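Local coordinates for protein adenylation domain (Streptomyces sp., PDB 5N9X) that belongs to the ANL superfamily of AMP-binding enzymes and has ATP and threonine bound in this structure, at residues T19-F24 with E154-Q159. Sequence-based numbering, arbitrary orientation.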
ATOM      1  N   THR A  19      -7.172  14.926 -14.635  1.00 19.00           N
ATOM      2  CA  THR A  19      -7.843  14.078 -13.656  1.00 22.43           C
ATOM      3  C   THR A  19      -7.816  12.584 -14.036  1.00 23.02           C
ATOM      4  O   THR A  19      -7.405  12.217 -15.140  1.00 21.19           O
ATOM      5  CB  THR A  19      -9.307  14.542 -13.472  1.00 19.57           C
ATOM      6  OG1 THR A  19     -10.071  14.150 -14.616  1.00 24.92           O
ATOM      7  CG2 THR A  19      -9.366  16.050 -13.346  1.00 17.98           C
ATOM      8  N   LEU A  20      -8.258  11.736 -13.112  1.00 16.29           N
ATOM      9  CA  LEU A  20      -8.377  10.304 -13.368  1.00 23.05           C
ATOM     10  C   LEU A  20      -9.527  10.021 -14.366  1.00 12.95           C
ATOM     11  O   LEU A  20      -9.445   9.138 -15.217  1.00 14.34           O
ATOM     12  CB  LEU A  20      -8.585   9.549 -12.042  1.00 13.60           C
ATOM     13  CG  LEU A  20      -7.404   9.614 -11.053  1.00 12.67           C
ATOM     14  CD1 LEU A  20      -7.755   9.034  -9.675  1.00 10.65           C
ATOM     15  CD2 LEU A  20      -6.150   8.934 -11.613  1.00 10.37           C
ATOM     16  N   VAL A  21     -10.581  10.806 -14.263  1.00 16.09           N
ATOM     17  CA  VAL A  21     -11.695  10.748 -15.197  1.00 15.84           C
ATOM     18  C   VAL A  21     -11.174  10.976 -16.634  1.00 15.55           C
ATOM     19  O   VAL A  21     -11.494  10.219 -17.537  1.00 13.80           O
ATOM     20  CB  VAL A  21     -12.775  11.797 -14.802  1.00 14.93           C
ATOM     21  CG1 VAL A  21     -13.751  12.058 -15.932  1.00 16.72           C
ATOM     22  CG2 VAL A  21     -13.491  11.385 -13.507  1.00 14.64           C
ATOM     23  N   ASP A  22     -10.341  12.004 -16.814  1.00 15.26           N
ATOM     24  CA  ASP A  22      -9.724  12.301 -18.095  1.00 14.64           C
ATOM     25  C   ASP A  22      -8.930  11.096 -18.596  1.00 23.74           C
ATOM     26  O   ASP A  22      -9.063  10.688 -19.760  1.00 23.89           O
ATOM     27  CB  ASP A  22      -8.782  13.515 -18.003  1.00 24.75           C
ATOM     28  CG  ASP A  22      -9.507  14.846 -17.752  1.00 38.02           C
ATOM     29  OD1 ASP A  22     -10.655  15.035 -18.224  1.00 30.61           O
ATOM     30  OD2 ASP A  22      -8.879  15.721 -17.097  1.00 37.11           O
ATOM     31  N   LEU A  23      -8.093  10.534 -17.722  1.00 19.27           N
ATOM     32  CA  LEU A  23      -7.255   9.393 -18.087  1.00 17.65           C
ATOM     33  C   LEU A  23      -8.068   8.211 -18.580  1.00 15.29           C
ATOM     34  O   LEU A  23      -7.751   7.632 -19.621  1.00 17.38           O
ATOM     35  CB  LEU A  23      -6.357   8.943 -16.920  1.00 13.65           C
ATOM     36  CG  LEU A  23      -5.350   9.960 -16.343  1.00 18.62           C
ATOM     37  CD1 LEU A  23      -4.551   9.340 -15.186  1.00 21.11           C
ATOM     38  CD2 LEU A  23      -4.414  10.611 -17.374  1.00 13.42           C
ATOM     39  N   PHE A  24      -9.109   7.854 -17.843  1.00 12.79           N
ATOM     40  CA  PHE A  24      -9.983   6.782 -18.283  1.00 16.43           C
ATOM     41  C   PHE A  24     -10.704   7.134 -19.595  1.00 24.44           C
ATOM     42  O   PHE A  24     -10.905   6.266 -20.446  1.00 18.81           O
ATOM     43  CB  PHE A  24     -11.025   6.441 -17.224  1.00 13.34           C
ATOM     44  CG  PHE A  24     -11.909   5.288 -17.613  1.00 17.88           C
ATOM     45  CD1 PHE A  24     -11.353   4.081 -18.012  1.00 14.21           C
ATOM     46  CD2 PHE A  24     -13.281   5.403 -17.580  1.00 13.13           C
ATOM     47  CE1 PHE A  24     -12.156   3.011 -18.367  1.00 15.06           C
ATOM     48  CE2 PHE A  24     -14.094   4.340 -17.950  1.00 17.84           C
ATOM     49  CZ  PHE A  24     -13.528   3.141 -18.342  1.00 13.35           C
ATOM     50  N   GLU A 154     -21.306  17.544 -13.814  1.00 39.15           N
ATOM     51  CA  GLU A 154     -20.087  18.328 -13.936  1.00 39.56           C
ATOM     52  C   GLU A 154     -18.863  17.460 -13.630  1.00 31.98           C
ATOM     53  O   GLU A 154     -18.921  16.623 -12.738  1.00 31.28           O
ATOM     54  CB  GLU A 154     -20.155  19.517 -12.991  1.00 37.27           C
ATOM     55  CG  GLU A 154     -18.964  20.421 -13.061  1.00 46.14           C
ATOM     56  CD  GLU A 154     -19.079  21.579 -12.109  1.00 50.69           C
ATOM     57  OE1 GLU A 154     -20.093  21.663 -11.382  1.00 48.55           O
ATOM     58  OE2 GLU A 154     -18.136  22.391 -12.075  1.00 56.16           O
ATOM     59  N   ARG A 155     -17.774  17.646 -14.375  1.00 32.79           N
ATOM     60  CA  ARG A 155     -16.567  16.829 -14.219  1.00 30.62           C
ATOM     61  C   ARG A 155     -15.651  17.370 -13.113  1.00 30.47           C
ATOM     62  O   ARG A 155     -15.625  18.572 -12.856  1.00 27.37           O
ATOM     63  CB  ARG A 155     -15.800  16.742 -15.553  1.00 25.13           C
ATOM     64  CG  ARG A 155     -16.359  15.727 -16.534  1.00 29.02           C
ATOM     65  CD  ARG A 155     -15.775  15.851 -17.957  1.00 26.22           C
ATOM     66  NE  ARG A 155     -16.722  15.304 -18.931  1.00 32.19           N
ATOM     67  CZ  ARG A 155     -16.858  14.003 -19.174  1.00 26.67           C
ATOM     68  NH1 ARG A 155     -16.092  13.133 -18.530  1.00 28.35           N
ATOM     69  NH2 ARG A 155     -17.754  13.564 -20.047  1.00 22.30           N
ATOM     70  N   PRO A 156     -14.888  16.479 -12.455  1.00 29.65           N
ATOM     71  CA  PRO A 156     -14.016  16.949 -11.369  1.00 28.21           C
ATOM     72  C   PRO A 156     -12.763  17.639 -11.896  1.00 24.36           C
ATOM     73  O   PRO A 156     -12.430  17.421 -13.063  1.00 21.89           O
ATOM     74  CB  PRO A 156     -13.671  15.661 -10.612  1.00 20.02           C
ATOM     75  CG  PRO A 156     -13.843  14.568 -11.618  1.00 23.12           C
ATOM     76  CD  PRO A 156     -14.911  15.008 -12.567  1.00 21.14           C
ATOM     77  N   GLY A 157     -12.110  18.462 -11.074  1.00 18.85           N
ATOM     78  CA  GLY A 157     -10.847  19.074 -11.454  1.00 17.29           C
ATOM     79  C   GLY A 157      -9.649  18.411 -10.781  1.00 21.85           C
ATOM     80  O   GLY A 157      -9.815  17.522  -9.949  1.00 20.35           O
ATOM     81  N   PRO A 158      -8.431  18.819 -11.160  1.00 21.21           N
ATOM     82  CA  PRO A 158      -7.225  18.279 -10.516  1.00 20.16           C
ATOM     83  C   PRO A 158      -7.226  18.476  -9.002  1.00 22.33           C
ATOM     84  O   PRO A 158      -6.684  17.643  -8.265  1.00 17.80           O
ATOM     85  CB  PRO A 158      -6.076  19.073 -11.163  1.00 15.42           C
ATOM     86  CG  PRO A 158      -6.718  20.121 -12.043  1.00 15.46           C
ATOM     87  CD  PRO A 158      -8.106  19.634 -12.343  1.00 18.90           C
ATOM     88  N   GLN A 159      -7.835  19.563  -8.535  1.00 24.90           N
ATOM     89  CA  GLN A 159      -7.833  19.832  -7.106  1.00 17.72           C
ATOM     90  C   GLN A 159      -8.999  19.221  -6.359  1.00 16.73           C
ATOM     91  O   GLN A 159      -9.086  19.385  -5.160  1.00 21.01           O
ATOM     92  CB  GLN A 159      -7.760  21.337  -6.858  1.00 20.74           C
ATOM     93  CG  GLN A 159      -6.614  22.009  -7.616  1.00 26.30           C
ATOM     94  CD  GLN A 159      -5.259  21.828  -6.928  1.00 35.67           C
ATOM     95  OE1 GLN A 159      -5.012  20.826  -6.245  1.00 26.86           O
ATOM     96  NE2 GLN A 159      -4.375  22.809  -7.103  1.00 47.75           N
TER
HETATM   97  O   HOH W   1     -11.990  15.771 -15.093  1.00 12.38           O
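Thr-19 and Val-21, at the start of helix 20-30, pack against the proline-rich loop 154-159 that leads into strand 161-167, a mainly van der Waals contact with no direct hydrogen bond but one bridging water. It is a worked example of a helix N-terminus whose capping residue is bonded back to the first turn, while its methyl turns to a neighbouring loop. Thr-19 is the N-cap and forms a capping box with Asp-22: Asp-22 N donates to Thr-19 OG1 at 3.1 Å with a nearly straight N-H...O angle of 165°, while Thr-19 N returns a more bent bond to Asp-22 OD2, entering on the anti side and 33° out of the carboxylate plane. With OG1 set between the backbone N and the carbonyl carbon (chi1 74°), CG2 swings out to the loop and lies 3.4 Å from Pro-156 O. The same methyl sits against the Gly-157 to Pro-158 peptide and reaches Pro-158 CD. Two residues on, the two branches of Val-21 divide the work. CG2 meets Pro-156 CG at 3.7 Å, the side chains slanting across each other, and CG1 touches Arg-155 NH1 at the edge of the guanidinium, in its plane. The water lies 2.6 Å from Thr-19 OG1 and donates to Pro-156 O at 2.7 Å; its bond to Asp-22 OD1 is weak. Helix 181-191 backs the junction, since His-181 touches both Thr-19 and Pro-156 and its ND1 accepts a hydrogen bond from Leu-20 N. The chemistry implies a division of labour: the capping box ties Thr-19 to Asp-22, the water links Thr-19 OG1 to Pro-156 O, and methyls pack on proline rings, loop backbone and the Arg-155 edge, while Asp-22 OD1, 5.8 Å from Arg-155 NH1, can add at most a longer-range electrostatic attraction.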